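Local coordinates for Serine/threonine-protein acetyltransferase HopZ1a (Pseudomonas syringae pv. syringae, PDB 5KLP), which acetylates serine, threonine and lysine residues of host proteins such as tubulin, with acetyl-CoA as donor and inositol hexakisphosphate as cofactor, thereby weakening plant immunity, at residues Tyr92-Ala97 against Ala127-His132; Gln96-Asp101 against Glu163-Ser168; Thr229-Leu234 against Ala247-Gly252. The protein carries 10 engineered substitutions. All blocks are in the same frame, centred on the assembly; numbering follows the deposited sequence.

Contact 1 of 3, residues Tyr92-Ala97 against Ala127-His132. Engineered in segment 92-97: Tyr92 (natural residue Lys), Tyr93 (natural residue Glu).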
loop_
_atom_site.group_PDB
_atom_site.type_symbol
_atom_site.label_atom_id
_atom_site.label_comp_id
_atom_site.label_asym_id
_atom_site.label_seq_id
_atom_site.Cartn_x
_atom_site.Cartn_y
_atom_site.Cartn_z
ATOM N N TYR A 92 -8.214 14.233 -6.462
ATOM C CA TYR A 92 -8.791 15.017 -7.544
ATOM C C TYR A 92 -8.200 14.636 -8.905
ATOM O O TYR A 92 -8.926 14.545 -9.906
ATOM C CB TYR A 92 -8.557 16.499 -7.262
ATOM C CG TYR A 92 -9.065 17.473 -8.298
ATOM C CD1 TYR A 92 -8.353 17.707 -9.471
ATOM C CD2 TYR A 92 -10.213 18.229 -8.068
ATOM C CE1 TYR A 92 -8.799 18.625 -10.411
ATOM C CE2 TYR A 92 -10.659 19.159 -9.000
ATOM C CZ TYR A 92 -9.944 19.349 -10.170
ATOM O OH TYR A 92 -10.372 20.270 -11.099
ATOM N N TYR A 93 -6.883 14.420 -8.941
ATOM C CA TYR A 93 -6.200 14.109 -10.195
ATOM C C TYR A 93 -6.387 12.650 -10.605
ATOM O O TYR A 93 -6.254 12.309 -11.786
ATOM C CB TYR A 93 -4.710 14.456 -10.093
ATOM C CG TYR A 93 -4.474 15.950 -9.922
ATOM C CD1 TYR A 93 -4.758 16.834 -10.957
ATOM C CD2 TYR A 93 -3.997 16.472 -8.725
ATOM C CE1 TYR A 93 -4.558 18.193 -10.812
ATOM C CE2 TYR A 93 -3.789 17.830 -8.568
ATOM C CZ TYR A 93 -4.075 18.685 -9.609
ATOM O OH TYR A 93 -3.882 20.036 -9.456
ATOM N N LEU A 94 -6.718 11.799 -9.639
ATOM C CA LEU A 94 -7.154 10.442 -9.958
ATOM C C LEU A 94 -8.445 10.518 -10.750
ATOM O O LEU A 94 -8.605 9.854 -11.780
ATOM C CB LEU A 94 -7.372 9.625 -8.691
ATOM C CG LEU A 94 -8.033 8.253 -8.861
ATOM C CD1 LEU A 94 -7.222 7.352 -9.784
ATOM C CD2 LEU A 94 -8.221 7.597 -7.501
ATOM N N ILE A 95 -9.362 11.358 -10.286
ATOM C CA ILE A 95 -10.645 11.491 -10.974
ATOM C C ILE A 95 -10.457 12.001 -12.396
ATOM O O ILE A 95 -11.053 11.485 -13.342
ATOM C CB ILE A 95 -11.573 12.424 -10.204
ATOM C CG1 ILE A 95 -12.063 11.713 -8.947
ATOM C CG2 ILE A 95 -12.732 12.888 -11.094
ATOM C CD1 ILE A 95 -12.735 12.623 -7.962
ATOM N N GLN A 96 -9.602 13.004 -12.541
ATOM C CA GLN A 96 -9.249 13.531 -13.851
ATOM C C GLN A 96 -8.674 12.430 -14.738
ATOM O O GLN A 96 -8.954 12.379 -15.930
ATOM C CB GLN A 96 -8.245 14.682 -13.694
ATOM C CG GLN A 96 -7.854 15.402 -14.965
ATOM C CD GLN A 96 -6.900 16.555 -14.686
ATOM O OE1 GLN A 96 -7.321 17.652 -14.316
ATOM N NE2 GLN A 96 -5.605 16.298 -14.830
ATOM N N ALA A 97 -7.878 11.538 -14.157
ATOM C CA ALA A 97 -7.278 10.472 -14.953
ATOM C C ALA A 97 -8.350 9.478 -15.434
ATOM O O ALA A 97 -8.205 8.851 -16.474
ATOM C CB ALA A 97 -6.200 9.756 -14.156
ATOM N N ALA A 127 -4.427 3.038 -5.202
ATOM C CA ALA A 127 -5.632 2.616 -5.912
ATOM C C ALA A 127 -5.265 1.853 -7.171
ATOM O O ALA A 127 -4.450 2.313 -7.975
ATOM C CB ALA A 127 -6.522 3.810 -6.255
ATOM N N ASP A 128 -5.872 0.678 -7.310
ATOM C CA ASP A 128 -5.726 -0.176 -8.480
ATOM C C ASP A 128 -6.998 -0.058 -9.333
ATOM O O ASP A 128 -8.094 -0.325 -8.851
ATOM C CB ASP A 128 -5.483 -1.624 -8.038
ATOM C CG ASP A 128 -5.232 -2.564 -9.209
ATOM O OD1 ASP A 128 -6.203 -3.023 -9.842
ATOM O OD2 ASP A 128 -4.056 -2.852 -9.495
ATOM N N VAL A 129 -6.852 0.358 -10.587
ATOM C CA VAL A 129 -7.994 0.787 -11.385
ATOM C C VAL A 129 -8.152 -0.035 -12.662
ATOM O O VAL A 129 -7.163 -0.440 -13.261
ATOM C CB VAL A 129 -7.859 2.299 -11.765
ATOM C CG1 VAL A 129 -9.009 2.764 -12.679
ATOM C CG2 VAL A 129 -7.773 3.165 -10.509
ATOM N N ARG A 130 -9.398 -0.295 -13.053
ATOM C CA ARG A 130 -9.710 -0.777 -14.394
ATOM C C ARG A 130 -10.737 0.115 -15.075
ATOM O O ARG A 130 -11.769 0.448 -14.485
ATOM C CB ARG A 130 -10.244 -2.212 -14.386
ATOM C CG ARG A 130 -9.292 -3.234 -13.846
ATOM C CD ARG A 130 -8.065 -3.459 -14.729
ATOM N NE ARG A 130 -7.271 -4.538 -14.150
ATOM C CZ ARG A 130 -6.463 -4.390 -13.103
ATOM N NH1 ARG A 130 -6.309 -3.196 -12.534
ATOM N NH2 ARG A 130 -5.804 -5.435 -12.627
ATOM N N LEU A 131 -10.435 0.521 -16.304
ATOM C CA LEU A 131 -11.415 1.185 -17.157
ATOM C C LEU A 131 -12.179 0.115 -17.901
ATOM O O LEU A 131 -11.631 -0.951 -18.175
ATOM C CB LEU A 131 -10.744 2.150 -18.135
ATOM C CG LEU A 131 -9.901 3.238 -17.470
ATOM C CD1 LEU A 131 -9.211 4.106 -18.521
ATOM C CD2 LEU A 131 -10.715 4.082 -16.498
ATOM N N HIS A 132 -13.449 0.375 -18.203
ATOM C CA HIS A 132 -14.301 -0.636 -18.819
ATOM C C HIS A 132 -15.063 -0.082 -20.024
ATOM O O HIS A 132 -15.405 1.102 -20.068
ATOM C CB HIS A 132 -15.289 -1.190 -17.785
ATOM C CG HIS A 132 -14.628 -1.893 -16.639
ATOM N ND1 HIS A 132 -13.930 -3.074 -16.789
ATOM C CD2 HIS A 132 -14.530 -1.563 -15.332
ATOM C CE1 HIS A 132 -13.438 -3.444 -15.620
ATOM N NE2 HIS A 132 -13.788 -2.546 -14.718
#
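Leu94, on the helical segment 92-97, comes nearest by backbone to Ala127 of strand 127-130, with 8.9 Å between their CA atoms, a spacing at which helix and strand meet through side chains alone. The forked end of Leu94 straddles two strand residues: its CD2 reaches Ala127 CB at 4.3 Å, and its CD1 reaches Val129 CG2, also at 4.3 Å. With CG anti to the backbone N (chi1 171°) and CB directed at the strand, both methyls come to bear on the sheet. Ala127 and Val129, two apart, lie on the same face of the strand; the small alanine leaves space for the leucine, and the beta-branched valine suits an extended backbone. Phe106 and Phe110 of the neighbouring strand 105-110 widen this apolar patch. Helix 91-98 thereby covers one face of the central mixed sheet, in the layered alpha/beta core of the YopJ family, which belongs to the CA peptidase clan. The alternate residues serve the other face, where helix 204-215 packs. There Arg130 NH1 forms a salt bridge with Asp128 OD1 at 2.7 Å, though as a hydrogen bond this pair is weakly aligned. NH1 also donates to Val129 O at 3.0 Å, approaching from above the carbonyl plane. Asp128 has further partners in Arg107, by a salt bridge, and His211, by a hydrogen bond, while Arg130 forms a second salt bridge with Asp208.

Contact 2 of 3, residues Gln96-Asp101 against Glu163-Ser168; sequences QALQSD and EDLSES
Leu98 and Gln99 are what segment 96-101 offers to Leu165 and Ser168 of segment 163-168. The first segment opens with Gln96, which takes part through its backbone: its O accepts from Gln99 N at 2.9 Å and from Ser100 OG at 3.1 Å, the two donors arriving from opposite faces of the carbonyl plane. These two bonds close the turn that carries Leu98 and Gln99. Leu98 follows, its CB directed at the partner helix, and its CD1 meets Leu165 CD2 at 3.8 Å. The two leucine side chains cross at about a right angle, and one methyl of each makes the contact. Leu165 starts off pointing alongside and gains the contact only at its branched end. Both leucines also rest on Ile139 of strand 138-143, which places helices 91-98 and 153-167 side by side on one face of the central sheet, as in a layered alpha/beta fold; leucine suits a place where helix, helix and strand all meet. Val170 adds to the apolar surroundings of Leu98. Gln99 is exposed, and a long polar chain can pack there with its amide still near solvent. Its NE2 passes Ser168 CB at 4.2 Å, a van der Waals approach. With Ser168 OG set between the backbone N and the carbonyl carbon (chi1 73°) and donating to Leu165 O at 2.6 Å, the CB is left facing Gln99.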
loop_
_atom_site.group_PDB
_atom_site.type_symbol
_atom_site.label_atom_id
_atom_site.label_comp_id
_atom_site.label_asym_id
_atom_site.label_seq_id
_atom_site.Cartn_x
_atom_site.Cartn_y
_atom_site.Cartn_z
ATOM N N GLN A 96 -9.602 13.004 -12.541
ATOM C CA GLN A 96 -9.249 13.531 -13.851
ATOM C C GLN A 96 -8.674 12.430 -14.738
ATOM O O GLN A 96 -8.954 12.379 -15.930
ATOM C CB GLN A 96 -8.245 14.682 -13.694
ATOM C CG GLN A 96 -7.854 15.402 -14.965
ATOM C CD GLN A 96 -6.900 16.555 -14.686
ATOM O OE1 GLN A 96 -7.321 17.652 -14.316
ATOM N NE2 GLN A 96 -5.605 16.298 -14.830
ATOM N N ALA A 97 -7.878 11.538 -14.157
ATOM C CA ALA A 97 -7.278 10.472 -14.953
ATOM C C ALA A 97 -8.350 9.478 -15.434
ATOM O O ALA A 97 -8.205 8.851 -16.474
ATOM C CB ALA A 97 -6.200 9.756 -14.156
ATOM N N LEU A 98 -9.437 9.358 -14.682
ATOM C CA LEU A 98 -10.558 8.518 -15.099
ATOM C C LEU A 98 -11.274 9.124 -16.298
ATOM O O LEU A 98 -12.032 8.439 -16.986
ATOM C CB LEU A 98 -11.544 8.312 -13.955
ATOM C CG LEU A 98 -10.983 7.652 -12.695
ATOM C CD1 LEU A 98 -11.995 7.719 -11.573
ATOM C CD2 LEU A 98 -10.605 6.201 -12.984
ATOM N N GLN A 99 -11.061 10.418 -16.524
ATOM C CA GLN A 99 -11.721 11.099 -17.627
ATOM C C GLN A 99 -10.759 11.329 -18.787
ATOM O O GLN A 99 -10.958 12.249 -19.583
ATOM C CB GLN A 99 -12.295 12.449 -17.170
ATOM C CG GLN A 99 -13.309 12.376 -16.043
ATOM C CD GLN A 99 -13.383 13.669 -15.239
ATOM O OE1 GLN A 99 -12.614 14.606 -15.470
ATOM N NE2 GLN A 99 -14.320 13.727 -14.297
ATOM N N SER A 100 -9.738 10.485 -18.906
ATOM C CA SER A 100 -8.755 10.646 -19.979
ATOM C C SER A 100 -8.453 9.367 -20.752
ATOM O O SER A 100 -8.890 8.280 -20.386
ATOM C CB SER A 100 -7.458 11.231 -19.429
ATOM O OG SER A 100 -7.708 12.459 -18.768
ATOM N N ASP A 101 -7.699 9.534 -21.833
ATOM C CA ASP A 101 -7.421 8.483 -22.804
ATOM C C ASP A 101 -6.307 7.490 -22.416
ATOM O O ASP A 101 -5.758 6.806 -23.282
ATOM C CB ASP A 101 -7.080 9.132 -24.147
ATOM N N GLU A 163 -16.964 10.602 -2.050
ATOM C CA GLU A 163 -17.917 11.637 -2.435
ATOM C C GLU A 163 -17.550 12.228 -3.793
ATOM O O GLU A 163 -18.404 12.406 -4.674
ATOM C CB GLU A 163 -17.965 12.726 -1.371
ATOM C CG GLU A 163 -18.938 13.838 -1.663
ATOM C CD GLU A 163 -18.763 15.001 -0.705
ATOM O OE1 GLU A 163 -17.624 15.498 -0.585
ATOM O OE2 GLU A 163 -19.760 15.417 -0.075
ATOM N N ASP A 164 -16.270 12.527 -3.960
ATOM C CA ASP A 164 -15.795 13.110 -5.201
ATOM C C ASP A 164 -15.922 12.114 -6.354
ATOM O O ASP A 164 -16.353 12.484 -7.438
ATOM C CB ASP A 164 -14.347 13.607 -5.040
ATOM C CG ASP A 164 -14.245 14.853 -4.147
ATOM O OD1 ASP A 164 -15.215 15.647 -4.121
ATOM O OD2 ASP A 164 -13.200 15.048 -3.482
ATOM N N LEU A 165 -15.572 10.857 -6.115
ATOM C CA LEU A 165 -15.740 9.818 -7.127
ATOM C C LEU A 165 -17.192 9.755 -7.604
ATOM O O LEU A 165 -17.468 9.762 -8.809
ATOM C CB LEU A 165 -15.306 8.458 -6.562
ATOM C CG LEU A 165 -13.794 8.189 -6.547
ATOM C CD1 LEU A 165 -13.445 7.000 -5.677
ATOM C CD2 LEU A 165 -13.318 7.922 -7.970
ATOM N N SER A 166 -18.111 9.736 -6.644
ATOM C CA SER A 166 -19.539 9.631 -6.921
ATOM C C SER A 166 -20.043 10.822 -7.743
ATOM O O SER A 166 -20.712 10.656 -8.776
ATOM C CB SER A 166 -20.306 9.515 -5.605
ATOM O OG SER A 166 -21.678 9.276 -5.839
ATOM N N GLU A 167 -19.701 12.023 -7.289
ATOM C CA GLU A 167 -20.108 13.248 -7.965
ATOM C C GLU A 167 -19.543 13.321 -9.378
ATOM O O GLU A 167 -20.119 13.983 -10.241
ATOM C CB GLU A 167 -19.665 14.481 -7.160
ATOM C CG GLU A 167 -20.437 14.676 -5.864
ATOM C CD GLU A 167 -19.845 15.758 -4.967
ATOM O OE1 GLU A 167 -18.925 16.479 -5.408
ATOM O OE2 GLU A 167 -20.297 15.878 -3.809
ATOM N N SER A 168 -18.422 12.645 -9.627
ATOM C CA SER A 168 -17.851 12.633 -10.975
ATOM C C SER A 168 -18.509 11.570 -11.875
ATOM O O SER A 168 -18.217 11.492 -13.075
ATOM C CB SER A 168 -16.341 12.400 -10.913
ATOM O OG SER A 168 -16.056 11.052 -10.579
#

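Contact 3 of 3, residues Thr229-Leu234 against Ala247-Gly252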
loop_
_atom_site.group_PDB
_atom_site.type_symbol
_atom_site.label_atom_id
_atom_site.label_comp_id
_atom_site.label_asym_id
_atom_site.label_seq_id
_atom_site.Cartn_x
_atom_site.Cartn_y
_atom_site.Cartn_z
ATOM N N THR A 229 -13.071 -5.243 9.897
ATOM C CA THR A 229 -12.305 -4.011 9.702
ATOM C C THR A 229 -12.725 -2.979 10.731
ATOM O O THR A 229 -13.776 -3.113 11.369
ATOM C CB THR A 229 -12.515 -3.415 8.294
ATOM O OG1 THR A 229 -13.878 -3.001 8.156
ATOM C CG2 THR A 229 -12.189 -4.446 7.201
ATOM N N THR A 230 -11.910 -1.940 10.884
ATOM C CA THR A 230 -12.248 -0.850 11.788
ATOM C C THR A 230 -13.548 -0.186 11.363
ATOM O O THR A 230 -14.311 0.283 12.200
ATOM C CB THR A 230 -11.128 0.208 11.840
ATOM O OG1 THR A 230 -10.957 0.785 10.539
ATOM C CG2 THR A 230 -9.815 -0.436 12.310
ATOM N N LEU A 231 -13.800 -0.155 10.061
ATOM C CA LEU A 231 -15.057 0.367 9.536
ATOM C C LEU A 231 -16.223 -0.504 10.008
ATOM O O LEU A 231 -17.256 -0.002 10.473
ATOM C CB LEU A 231 -15.015 0.440 8.005
ATOM C CG LEU A 231 -16.362 0.835 7.383
ATOM C CD1 LEU A 231 -16.749 2.250 7.770
ATOM C CD2 LEU A 231 -16.337 0.686 5.872
ATOM N N GLY A 232 -16.045 -1.813 9.893
ATOM C CA GLY A 232 -17.068 -2.758 10.305
ATOM C C GLY A 232 -17.398 -2.651 11.778
ATOM O O GLY A 232 -18.573 -2.731 12.168
ATOM N N ALA A 233 -16.363 -2.478 12.597
ATOM C CA ALA A 233 -16.545 -2.308 14.031
ATOM C C ALA A 233 -17.392 -1.079 14.302
ATOM O O ALA A 233 -18.329 -1.118 15.096
ATOM C CB ALA A 233 -15.205 -2.181 14.730
ATOM N N LEU A 234 -17.065 0.012 13.621
ATOM C CA LEU A 234 -17.772 1.266 13.842
ATOM C C LEU A 234 -19.230 1.150 13.391
ATOM O O LEU A 234 -20.146 1.637 14.064
ATOM C CB LEU A 234 -17.064 2.416 13.119
ATOM C CG LEU A 234 -17.711 3.799 13.227
ATOM C CD1 LEU A 234 -17.863 4.158 14.699
ATOM C CD2 LEU A 234 -16.853 4.830 12.517
ATOM N N ALA A 247 -20.172 1.844 -1.383
ATOM C CA ALA A 247 -18.766 1.460 -1.389
ATOM C C ALA A 247 -18.549 0.185 -0.587
ATOM O O ALA A 247 -19.190 -0.028 0.435
ATOM C CB ALA A 247 -17.889 2.592 -0.847
ATOM N N HIS A 248 -17.669 -0.677 -1.080
ATOM C CA HIS A 248 -17.365 -1.920 -0.393
ATOM C C HIS A 248 -16.122 -1.795 0.475
ATOM O O HIS A 248 -15.266 -0.921 0.267
ATOM C CB HIS A 248 -17.176 -3.063 -1.396
ATOM C CG HIS A 248 -18.283 -3.174 -2.390
ATOM N ND1 HIS A 248 -19.447 -3.862 -2.132
ATOM C CD2 HIS A 248 -18.409 -2.673 -3.642
ATOM C CE1 HIS A 248 -20.241 -3.788 -3.185
ATOM N NE2 HIS A 248 -19.632 -3.075 -4.116
ATOM N N ALA A 249 -16.018 -2.700 1.436
ATOM C CA ALA A 249 -14.836 -2.776 2.268
ATOM C C ALA A 249 -14.609 -4.200 2.755
ATOM O O ALA A 249 -15.556 -4.952 2.992
ATOM C CB ALA A 249 -14.966 -1.811 3.448
ATOM N N ALA A 250 -13.344 -4.561 2.922
ATOM C CA ALA A 250 -12.992 -5.869 3.449
ATOM C C ALA A 250 -11.620 -5.815 4.082
ATOM O O ALA A 250 -10.848 -4.869 3.871
ATOM C CB ALA A 250 -13.027 -6.930 2.355
ATOM N N PHE A 251 -11.329 -6.833 4.879
ATOM C CA PHE A 251 -10.026 -6.956 5.501
ATOM C C PHE A 251 -9.064 -7.607 4.530
ATOM O O PHE A 251 -9.434 -8.556 3.823
ATOM C CB PHE A 251 -10.128 -7.755 6.797
ATOM C CG PHE A 251 -8.814 -7.953 7.473
ATOM C CD1 PHE A 251 -8.128 -6.873 7.991
ATOM C CD2 PHE A 251 -8.272 -9.220 7.605
ATOM C CE1 PHE A 251 -6.916 -7.053 8.626
ATOM C CE2 PHE A 251 -7.054 -9.407 8.241
ATOM C CZ PHE A 251 -6.377 -8.321 8.744
ATOM N N GLY A 252 -7.840 -7.087 4.488
ATOM C CA GLY A 252 -6.844 -7.502 3.510
ATOM C C GLY A 252 -6.615 -9.004 3.385
ATOM O O GLY A 252 -6.625 -9.536 2.276
#
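Thr229 and Leu231, at the N-terminal start of helix 230-238, rest on Ala249, Ala250 and Phe251 of strand 248-251, the outermost strand at one end of the central mixed sheet. Thr229 is the N-cap of this helix, and its two branches divide the work between cap and contact. The methyl lies over the strand backbone: CG2 is 3.4 Å from Phe251 N and 3.5 Å from Ala250 C, with Phe251 CB at 3.9 Å. Two residues further on, Leu231 CD2 packs on Ala249 CB at 3.7 Å. The leucine has its CG anti to the backbone N (chi1 174°), which sends CD2 down to the strand, and the short alanine lets the helix settle close.

The hydroxyl branch probably determines where the methyl sits. Gly232 N donates to Thr229 OG1 at 3.0 Å with an N-H...O angle of 159°, and OG1 is also hydrogen-bonded to Arg226 O. With the hydroxyl held at both bonds, rotation about CA-CB is probably arrested and CG2 kept on the strand. Threonine suits the place because it supplies a cap and an apolar methyl from one carbon.

The strand is positioned in its turn along both edges. His248, Ala250 and Gly252 form backbone hydrogen bonds with strand 175-179, to which strand 248-251 runs parallel. Side chains take the amides of the alternate residues: Glu222 OE2 binds Ala249 N, and Ser225 OG binds Phe251 N, the very nitrogen touched by the Thr229 methyl.

Overall arrangement
Contacts 1 and 2 are continuous: they share Gln96 and Ala97, their centres are about 7 Å apart, and Ile95 CD1 meets Asp164 CB at 3.5 Å while Val129 CG1 meets Leu98 CD2 at 3.8 Å. Contact 3 stands off, its centre about 22 Å from that of contact 1 and about 23 Å from that of contact 2, yet contacts 1 and 3 both reach the same mixed sheet. Between them lie strands 138-143 and 175-179, the first carrying the active-site Glu143. The side chain of Ala127 is about 10 Å from that of Glu143, and the side chain of Thr229 is about 9 Å from that of Glu143. Ala127 is also about 9 Å, side chain to side chain, from the inositol hexakisphosphate-binding Ala200. Contact 2 lies away from these sites.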